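PDB 3CLV: Rab5 protein, putative, which probably belongs to the Rab branch of the Ras-like small guanine-nucleotide-binding proteins and holds guanosine-5'-diphosphate in its pocket. Local coordinates for residues K20-L25 and D30-N35; V164-V169 and L178-T183. All blocks are in the same frame, centred on the assembly; numbering follows the deposited sequence.

In the fold
Two contacts in series along the chain sit at separate places of a Ras-like fold, a mixed sheet with helices on its faces. Contact 1 comes first: helix 20-29 follows strand 8-13 and the phosphate-binding loop, and the chain then doubles back as segment 30-35, which runs beside the start of that helix and past the ribose of GDP before leading toward edge strand 43-50. Contact 2 opens much later, where the start of helix 166-175 meets edge strand 179-183, and closes the loop formed by the rest of that helix and the turn leading into the strand. The centres of contact 1 and contact 2 are about 21 Å apart, and the two neither nest nor cross. Contact 1 ties a helix to a loop that holds the GDP ribose, contact 2 a helix to the sheet.

Contact 1: K20-L25 and D30-N35; sequences KSSIVL and DTFHEN. With GDP (guanosine-5'-diphosphate), chain D.
L25 lays its CD2 methyl over one face of the H33 imidazole, 3.6 Å from the ring centroid and only 12° off its normal, a CH-pi contact. With CG anti to the backbone N (chi1 -170°), the leucine also reaches T31, where its CD2 lies 3.7 Å from T31 CG2. Two waters fill in the polar part of the interface. One donates to S22 OG and accepts from H33 N; the other donates to both S22 O and T31 O, so backbone and side chain of S22 are bridged to the loop at two points.

GDP completes the link. S21 OG donates to GDP O2A, on the alpha phosphate, at 2.6 Å; S22 OG and S22 N donate to it as well, giving that oxygen three bonds. K20 NZ meets GDP O3B at 2.8 Å, a grip shared with K20 N and consistent with the lysine of a P-loop (Walker A). From the loop side, H33 O accepts from ribose O2' and E34 O from O3', while F32 CZ comes within 3.3 Å of GDP O2'. Behind the phosphates, K20 NZ also donates to G14 O; at the far end of the loop D30 forms a salt bridge with R26. Helix 20-29 thus lies between the loop and the sheet, with V24 touching L12 of strand 8-13 and I23 packing on I191 and I194 of helix 191-206.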
ATOM      1  N   LYS A  20      19.148   2.481  -5.017  1.00 13.03           N
ATOM      2  CA  LYS A  20      17.832   2.963  -4.560  1.00 13.15           C
ATOM      3  C   LYS A  20      17.924   3.829  -3.291  1.00 12.94           C
ATOM      4  O   LYS A  20      17.358   4.913  -3.253  1.00 12.64           O
ATOM      5  CB  LYS A  20      16.889   1.777  -4.312  1.00 13.53           C
ATOM      6  CG  LYS A  20      16.574   0.925  -5.562  1.00 13.56           C
ATOM      7  CD  LYS A  20      15.571  -0.216  -5.242  1.00 12.74           C
ATOM      8  CE  LYS A  20      16.067  -1.268  -4.208  1.00 11.34           C
ATOM      9  NZ  LYS A  20      17.409  -1.946  -4.533  1.00 11.58           N
ATOM     10  N   SER A  21      18.638   3.377  -2.258  1.00 13.65           N
ATOM     11  CA  SER A  21      18.659   4.166  -1.016  1.00 13.86           C
ATOM     12  C   SER A  21      19.381   5.482  -1.291  1.00 13.77           C
ATOM     13  O   SER A  21      19.040   6.505  -0.717  1.00 13.87           O
ATOM     14  CB  SER A  21      19.296   3.410   0.173  1.00 13.68           C
ATOM     15  OG  SER A  21      20.718   3.356   0.087  1.00 15.82           O
ATOM     16  N   SER A  22      20.361   5.433  -2.197  1.00 13.81           N
ATOM     17  CA  SER A  22      21.141   6.606  -2.591  1.00 14.24           C
ATOM     18  C   SER A  22      20.315   7.621  -3.383  1.00 14.74           C
ATOM     19  O   SER A  22      20.426   8.832  -3.162  1.00 14.15           O
ATOM     20  CB  SER A  22      22.393   6.193  -3.349  1.00 14.02           C
ATOM     21  OG  SER A  22      23.210   5.352  -2.539  1.00 14.39           O
ATOM     22  N   ILE A  23      19.468   7.132  -4.293  1.00 15.07           N
ATOM     23  CA  ILE A  23      18.526   8.023  -4.976  1.00 14.72           C
ATOM     24  C   ILE A  23      17.645   8.753  -3.955  1.00 14.94           C
ATOM     25  O   ILE A  23      17.450   9.966  -4.054  1.00 14.45           O
ATOM     26  CB  ILE A  23      17.670   7.253  -6.025  1.00 15.20           C
ATOM     27  CG1 ILE A  23      18.552   6.774  -7.174  1.00 15.04           C
ATOM     28  CG2 ILE A  23      16.492   8.124  -6.558  1.00 15.39           C
ATOM     29  CD1 ILE A  23      17.873   5.714  -8.076  1.00 14.35           C
ATOM     30  N   VAL A  24      17.105   8.022  -2.977  1.00 14.49           N
ATOM     31  CA  VAL A  24      16.283   8.626  -1.928  1.00 15.55           C
ATOM     32  C   VAL A  24      17.084   9.636  -1.071  1.00 15.93           C
ATOM     33  O   VAL A  24      16.587  10.706  -0.749  1.00 16.31           O
ATOM     34  CB  VAL A  24      15.604   7.549  -1.030  1.00 14.74           C
ATOM     35  CG1 VAL A  24      15.038   8.156   0.296  1.00 15.75           C
ATOM     36  CG2 VAL A  24      14.527   6.804  -1.809  1.00 15.44           C
ATOM     37  N   LEU A  25      18.314   9.288  -0.701  1.00 16.43           N
ATOM     38  CA  LEU A  25      19.092  10.193   0.144  1.00 16.35           C
ATOM     39  C   LEU A  25      19.445  11.511  -0.566  1.00 16.81           C
ATOM     40  O   LEU A  25      19.374  12.601   0.030  1.00 16.86           O
ATOM     41  CB  LEU A  25      20.353   9.500   0.652  1.00 16.49           C
ATOM     42  CG  LEU A  25      21.103  10.294   1.728  1.00 15.66           C
ATOM     43  CD1 LEU A  25      20.256  10.371   3.012  1.00 17.75           C
ATOM     44  CD2 LEU A  25      22.437   9.647   1.981  1.00 17.18           C
ATOM     45  N   ASP A  30      19.846  15.750  -0.110  1.00 22.77           N
ATOM     46  CA  ASP A  30      20.939  16.284  -0.922  1.00 22.64           C
ATOM     47  C   ASP A  30      22.311  15.798  -0.436  1.00 22.03           C
ATOM     48  O   ASP A  30      23.256  16.591  -0.294  1.00 20.25           O
ATOM     49  CB  ASP A  30      20.850  17.813  -0.984  1.00 23.45           C
ATOM     50  CG  ASP A  30      21.675  18.405  -2.099  1.00 25.36           C
ATOM     51  OD1 ASP A  30      21.912  17.725  -3.118  1.00 27.50           O
ATOM     52  OD2 ASP A  30      22.096  19.568  -1.936  1.00 30.64           O
ATOM     53  N   THR A  31      22.393  14.491  -0.181  1.00 20.82           N
ATOM     54  CA  THR A  31      23.545  13.857   0.444  1.00 21.80           C
ATOM     55  C   THR A  31      23.829  12.528  -0.237  1.00 21.00           C
ATOM     56  O   THR A  31      22.901  11.843  -0.671  1.00 21.26           O
ATOM     57  CB  THR A  31      23.280  13.580   1.962  1.00 22.48           C
ATOM     58  OG1 THR A  31      23.282  14.814   2.664  1.00 24.59           O
ATOM     59  CG2 THR A  31      24.368  12.702   2.571  1.00 23.90           C
ATOM     60  N   PHE A  32      25.109  12.170  -0.327  1.00 19.99           N
ATOM     61  CA  PHE A  32      25.517  10.863  -0.831  1.00 19.64           C
ATOM     62  C   PHE A  32      26.495  10.167   0.119  1.00 19.99           C
ATOM     63  O   PHE A  32      27.448  10.797   0.606  1.00 19.47           O
ATOM     64  CB  PHE A  32      26.112  11.006  -2.241  1.00 19.76           C
ATOM     65  CG  PHE A  32      26.697   9.728  -2.801  1.00 19.75           C
ATOM     66  CD1 PHE A  32      25.879   8.759  -3.396  1.00 19.13           C
ATOM     67  CD2 PHE A  32      28.066   9.506  -2.757  1.00 19.13           C
ATOM     68  CE1 PHE A  32      26.433   7.573  -3.902  1.00 17.55           C
ATOM     69  CE2 PHE A  32      28.628   8.343  -3.290  1.00 16.72           C
ATOM     70  CZ  PHE A  32      27.803   7.377  -3.864  1.00 19.58           C
ATOM     71  N   HIS A  33      26.269   8.867   0.351  1.00 19.48           N
ATOM     72  CA  HIS A  33      27.192   8.026   1.126  1.00 19.09           C
ATOM     73  C   HIS A  33      27.826   6.954   0.247  1.00 19.44           C
ATOM     74  O   HIS A  33      27.106   6.156  -0.360  1.00 18.82           O
ATOM     75  CB  HIS A  33      26.470   7.351   2.312  1.00 18.81           C
ATOM     76  CG  HIS A  33      25.843   8.312   3.279  1.00 16.55           C
ATOM     77  ND1 HIS A  33      24.807   7.952   4.110  1.00 16.25           N
ATOM     78  CD2 HIS A  33      26.105   9.616   3.548  1.00 16.56           C
ATOM     79  CE1 HIS A  33      24.459   8.986   4.852  1.00 16.72           C
ATOM     80  NE2 HIS A  33      25.235  10.008   4.533  1.00 18.14           N
ATOM     81  N   GLU A  34      29.170   6.937   0.203  1.00 19.35           N
ATOM     82  CA  GLU A  34      29.918   5.974  -0.616  0.50 19.86           C
ATOM     83  C   GLU A  34      29.745   4.540  -0.109  1.00 19.89           C
ATOM     84  O   GLU A  34      29.896   3.579  -0.869  1.00 19.79           O
ATOM     85  CB  GLU A  34      31.413   6.336  -0.685  0.50 20.27           C
ATOM     86  CG  GLU A  34      31.726   7.660  -1.372  0.50 21.60           C
ATOM     87  CD  GLU A  34      31.938   7.549  -2.887  0.50 24.24           C
ATOM     88  OE1 GLU A  34      32.387   8.546  -3.490  0.50 26.44           O
ATOM     89  OE2 GLU A  34      31.671   6.487  -3.481  0.50 25.56           O
ATOM     90  N   ASN A  35      29.429   4.406   1.178  1.00 20.22           N
ATOM     91  CA  ASN A  35      29.160   3.116   1.818  1.00 19.90           C
ATOM     92  C   ASN A  35      27.748   3.158   2.375  1.00 19.04           C
ATOM     93  O   ASN A  35      27.340   4.164   2.927  1.00 17.69           O
ATOM     94  CB  ASN A  35      30.139   2.868   2.975  1.00 20.50           C
ATOM     95  CG  ASN A  35      31.593   2.891   2.529  1.00 23.33           C
ATOM     96  OD1 ASN A  35      31.935   2.417   1.447  1.00 26.36           O
ATOM     97  ND2 ASN A  35      32.451   3.467   3.355  1.00 26.36           N
TER
HETATM   98  PB  GDP D 211      20.323  -0.151  -3.035  1.00 13.92           P
HETATM   99  O1B GDP D 211      19.468   0.627  -2.088  1.00 13.89           O
HETATM  100  O2B GDP D 211      20.627  -1.526  -2.484  1.00 15.06           O
HETATM  101  O3B GDP D 211      19.698  -0.307  -4.398  1.00 16.60           O
HETATM  102  O3A GDP D 211      21.727   0.614  -3.307  1.00 14.52           O
HETATM  103  PA  GDP D 211      22.474   1.631  -2.284  1.00 14.47           P
HETATM  104  O1A GDP D 211      22.669   0.969  -0.930  1.00 14.84           O
HETATM  105  O2A GDP D 211      21.849   2.990  -2.234  1.00 15.27           O
HETATM  106  O5' GDP D 211      23.916   1.749  -2.988  1.00 16.04           O
HETATM  107  C5' GDP D 211      24.782   0.620  -3.150  1.00 14.39           C
HETATM  108  C4' GDP D 211      26.212   1.142  -3.336  1.00 16.00           C
HETATM  109  O4' GDP D 211      26.326   1.848  -4.574  1.00 15.48           O
HETATM  110  C3' GDP D 211      26.693   2.108  -2.256  1.00 17.14           C
HETATM  111  O3' GDP D 211      28.083   1.810  -2.079  1.00 17.66           O
HETATM  112  C2' GDP D 211      26.552   3.498  -2.882  1.00 17.31           C
HETATM  113  O2' GDP D 211      27.480   4.471  -2.381  1.00 17.69           O
HETATM  114  C1' GDP D 211      26.828   3.173  -4.343  1.00 18.64           C
HETATM  115  N9  GDP D 211      26.106   4.066  -5.253  1.00 19.53           N
HETATM  116  C8  GDP D 211      24.779   4.318  -5.245  1.00 19.32           C
HETATM  117  N7  GDP D 211      24.463   5.180  -6.231  1.00 20.06           N
HETATM  118  C5  GDP D 211      25.607   5.473  -6.892  1.00 19.98           C
HETATM  119  C6  GDP D 211      25.988   6.318  -8.048  1.00 20.26           C
HETATM  120  O6  GDP D 211      25.113   6.978  -8.657  1.00 19.45           O
HETATM  121  N1  GDP D 211      27.297   6.338  -8.415  1.00 19.90           N
HETATM  122  C2  GDP D 211      28.259   5.620  -7.780  1.00 20.87           C
HETATM  123  N2  GDP D 211      29.539   5.699  -8.227  1.00 19.39           N
HETATM  124  N3  GDP D 211      27.986   4.833  -6.692  1.00 20.29           N
HETATM  125  C4  GDP D 211      26.695   4.727  -6.235  1.00 19.16           C
HETATM  126  O   HOH W   1      23.845   7.303  -0.522  1.00 14.62           O
HETATM  127  O   HOH W   2      22.785   9.545  -1.951  1.00 20.65           O

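Contact 2: V164-V169 and L178-T183; sequences VDILEV and LLFIQT
F180, I166 and V169 form the apolar part of a helix-on-sheet contact in the Ras-like alpha/beta fold, where the first turn of helix 166-175 packs against edge strand 179-183. F180 has the largest share of buried surface. Its CG stands anti to the backbone N (chi1 174°), which carries the ring out from the strand toward the helix. There V169 CG1 comes to 3.4 Å from F180 CE1, a close approach oblique to the ring, with the two side chains crossing at about a right angle. I166 meets the same ring differently: its CD1 lies at the ring edge, near the plane, and 4.4 Å from F180 CZ, a looser touch.

I166 makes its closer contacts with Q182, two residues further along the strand and on the same side as F180. The glutamine chain is extended beyond CG, so that its terminal amide reaches the isoleucine, whose CG1, CG2 and CD1 all lie against it: CG1 and CD1 come nearest to OE1, and CG2 to NE2. These are van der Waals contacts.

V169 is buried more deeply, resting also on L152 of neighbouring strand 149-155 and on L132 of helix 129-145, while F180 reaches on to Q170 and A173 later in helix 166-175. The strand is held to the sheet by backbone bonds of L179, I181 and T183 to strand 149-155. At the start of the helix D165 is the N-cap, its OD1 accepting a weak bond from E168 N at 3.3 Å.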
ATOM      1  N   VAL A 164      26.484  -2.119 -19.973  1.00 33.07           N
ATOM      2  CA  VAL A 164      25.312  -2.106 -20.844  1.00 32.02           C
ATOM      3  C   VAL A 164      25.551  -1.200 -22.045  1.00 31.57           C
ATOM      4  O   VAL A 164      26.468  -0.387 -22.038  1.00 31.02           O
ATOM      5  CB  VAL A 164      24.024  -1.670 -20.076  1.00 31.85           C
ATOM      6  CG1 VAL A 164      23.760  -2.613 -18.889  1.00 31.27           C
ATOM      7  CG2 VAL A 164      24.117  -0.215 -19.624  1.00 30.46           C
ATOM      8  N   ASP A 165      24.732  -1.378 -23.077  1.00 31.48           N
ATOM      9  CA  ASP A 165      24.692  -0.478 -24.217  1.00 31.79           C
ATOM     10  C   ASP A 165      23.474   0.437 -24.035  1.00 31.41           C
ATOM     11  O   ASP A 165      22.323  -0.032 -24.091  1.00 30.92           O
ATOM     12  CB  ASP A 165      24.587  -1.290 -25.515  1.00 31.80           C
ATOM     13  CG  ASP A 165      24.754  -0.438 -26.762  1.00 33.15           C
ATOM     14  OD1 ASP A 165      24.085   0.613 -26.894  1.00 31.44           O
ATOM     15  OD2 ASP A 165      25.566  -0.829 -27.632  1.00 34.97           O
ATOM     16  N   ILE A 166      23.728   1.724 -23.786  1.00 31.01           N
ATOM     17  CA  ILE A 166      22.645   2.685 -23.531  1.00 31.38           C
ATOM     18  C   ILE A 166      21.606   2.739 -24.648  1.00 31.22           C
ATOM     19  O   ILE A 166      20.411   2.758 -24.371  1.00 30.73           O
ATOM     20  CB  ILE A 166      23.175   4.110 -23.235  1.00 31.60           C
ATOM     21  CG1 ILE A 166      23.778   4.173 -21.827  1.00 32.61           C
ATOM     22  CG2 ILE A 166      22.064   5.152 -23.377  1.00 32.03           C
ATOM     23  CD1 ILE A 166      22.835   3.693 -20.699  1.00 32.74           C
ATOM     24  N   LEU A 167      22.070   2.745 -25.902  1.00 30.92           N
ATOM     25  CA  LEU A 167      21.180   2.750 -27.056  1.00 30.78           C
ATOM     26  C   LEU A 167      20.245   1.551 -27.063  1.00 30.56           C
ATOM     27  O   LEU A 167      19.058   1.694 -27.386  1.00 30.19           O
ATOM     28  CB  LEU A 167      21.973   2.803 -28.369  1.00 30.88           C
ATOM     29  CG  LEU A 167      22.262   4.147 -29.043  1.00 31.81           C
ATOM     30  CD1 LEU A 167      22.402   5.290 -28.043  1.00 33.59           C
ATOM     31  CD2 LEU A 167      23.514   4.026 -29.936  1.00 31.84           C
ATOM     32  N   GLU A 168      20.774   0.372 -26.727  1.00 29.48           N
ATOM     33  CA  GLU A 168      19.923  -0.805 -26.592  1.00 29.64           C
ATOM     34  C   GLU A 168      18.881  -0.575 -25.485  1.00 28.74           C
ATOM     35  O   GLU A 168      17.712  -0.960 -25.625  1.00 27.71           O
ATOM     36  CB  GLU A 168      20.751  -2.070 -26.324  1.00 30.00           C
ATOM     37  CG  GLU A 168      19.934  -3.364 -26.297  1.00 32.67           C
ATOM     38  CD  GLU A 168      19.219  -3.594 -24.973  1.00 35.96           C
ATOM     39  OE1 GLU A 168      19.807  -3.274 -23.905  1.00 36.62           O
ATOM     40  OE2 GLU A 168      18.069  -4.098 -25.008  1.00 36.20           O
ATOM     41  N   VAL A 169      19.332   0.028 -24.382  1.00 28.52           N
ATOM     42  CA  VAL A 169      18.460   0.299 -23.231  1.00 28.11           C
ATOM     43  C   VAL A 169      17.361   1.303 -23.592  1.00 28.18           C
ATOM     44  O   VAL A 169      16.191   1.058 -23.314  1.00 28.26           O
ATOM     45  CB  VAL A 169      19.243   0.777 -21.985  1.00 28.18           C
ATOM     46  CG1 VAL A 169      18.287   0.981 -20.812  1.00 26.70           C
ATOM     47  CG2 VAL A 169      20.313  -0.243 -21.605  1.00 27.58           C
ATOM     48  N   LEU A 178       8.192   2.991 -21.964  1.00 18.90           N
ATOM     49  CA  LEU A 178       8.629   3.417 -20.638  1.00 17.60           C
ATOM     50  C   LEU A 178       9.255   4.791 -20.788  1.00 17.44           C
ATOM     51  O   LEU A 178       9.815   5.113 -21.864  1.00 17.08           O
ATOM     52  CB  LEU A 178       9.709   2.455 -20.110  1.00 17.30           C
ATOM     53  CG  LEU A 178       9.506   0.946 -20.250  1.00 16.28           C
ATOM     54  CD1 LEU A 178      10.715   0.199 -19.714  1.00 16.21           C
ATOM     55  CD2 LEU A 178       8.236   0.496 -19.541  1.00 13.46           C
ATOM     56  N   LEU A 179       9.144   5.592 -19.732  1.00 15.82           N
ATOM     57  CA  LEU A 179      10.054   6.705 -19.519  1.00 16.19           C
ATOM     58  C   LEU A 179      11.461   6.156 -19.233  1.00 15.66           C
ATOM     59  O   LEU A 179      11.626   5.028 -18.741  1.00 14.89           O
ATOM     60  CB  LEU A 179       9.573   7.594 -18.352  1.00 15.57           C
ATOM     61  CG  LEU A 179       8.189   8.241 -18.510  1.00 16.11           C
ATOM     62  CD1 LEU A 179       7.804   9.002 -17.239  1.00 15.88           C
ATOM     63  CD2 LEU A 179       8.186   9.193 -19.707  1.00 16.84           C
ATOM     64  N   PHE A 180      12.466   6.927 -19.619  1.00 16.29           N
ATOM     65  CA  PHE A 180      13.864   6.535 -19.399  1.00 17.02           C
ATOM     66  C   PHE A 180      14.714   7.738 -18.966  1.00 17.18           C
ATOM     67  O   PHE A 180      14.567   8.837 -19.491  1.00 16.21           O
ATOM     68  CB  PHE A 180      14.441   5.842 -20.649  1.00 17.66           C
ATOM     69  CG  PHE A 180      15.919   5.536 -20.554  1.00 19.21           C
ATOM     70  CD1 PHE A 180      16.367   4.411 -19.857  1.00 19.98           C
ATOM     71  CD2 PHE A 180      16.858   6.366 -21.163  1.00 20.49           C
ATOM     72  CE1 PHE A 180      17.738   4.126 -19.754  1.00 21.65           C
ATOM     73  CE2 PHE A 180      18.241   6.092 -21.066  1.00 22.03           C
ATOM     74  CZ  PHE A 180      18.680   4.965 -20.372  1.00 19.96           C
ATOM     75  N   ILE A 181      15.607   7.527 -17.995  1.00 18.14           N
ATOM     76  CA  ILE A 181      16.507   8.583 -17.563  1.00 17.92           C
ATOM     77  C   ILE A 181      17.844   7.975 -17.084  1.00 18.43           C
ATOM     78  O   ILE A 181      17.886   6.851 -16.582  1.00 18.37           O
ATOM     79  CB  ILE A 181      15.825   9.512 -16.511  1.00 18.65           C
ATOM     80  CG1 ILE A 181      16.667  10.774 -16.242  1.00 17.80           C
ATOM     81  CG2 ILE A 181      15.454   8.720 -15.217  1.00 16.57           C
ATOM     82  CD1 ILE A 181      15.867  11.933 -15.723  1.00 17.98           C
ATOM     83  N   GLN A 182      18.935   8.696 -17.310  1.00 18.46           N
ATOM     84  CA  GLN A 182      20.254   8.284 -16.841  1.00 18.37           C
ATOM     85  C   GLN A 182      20.610   9.169 -15.665  1.00 18.12           C
ATOM     86  O   GLN A 182      20.483  10.389 -15.752  1.00 17.90           O
ATOM     87  CB  GLN A 182      21.294   8.461 -17.943  1.00 19.05           C
ATOM     88  CG  GLN A 182      21.168   7.478 -19.090  1.00 20.26           C
ATOM     89  CD  GLN A 182      22.276   7.677 -20.096  1.00 25.11           C
ATOM     90  OE1 GLN A 182      23.438   7.416 -19.793  1.00 27.46           O
ATOM     91  NE2 GLN A 182      21.934   8.164 -21.287  1.00 26.02           N
ATOM     92  N   THR A 183      21.034   8.548 -14.562  1.00 17.84           N
ATOM     93  CA  THR A 183      21.253   9.286 -13.316  1.00 16.90           C
ATOM     94  C   THR A 183      22.575   8.946 -12.611  1.00 16.79           C
ATOM     95  O   THR A 183      23.189   7.899 -12.858  1.00 16.37           O
ATOM     96  CB  THR A 183      20.085   9.063 -12.284  1.00 17.24           C
ATOM     97  OG1 THR A 183      20.059   7.690 -11.885  1.00 16.53           O
ATOM     98  CG2 THR A 183      18.729   9.464 -12.859  1.00 16.22           C
TER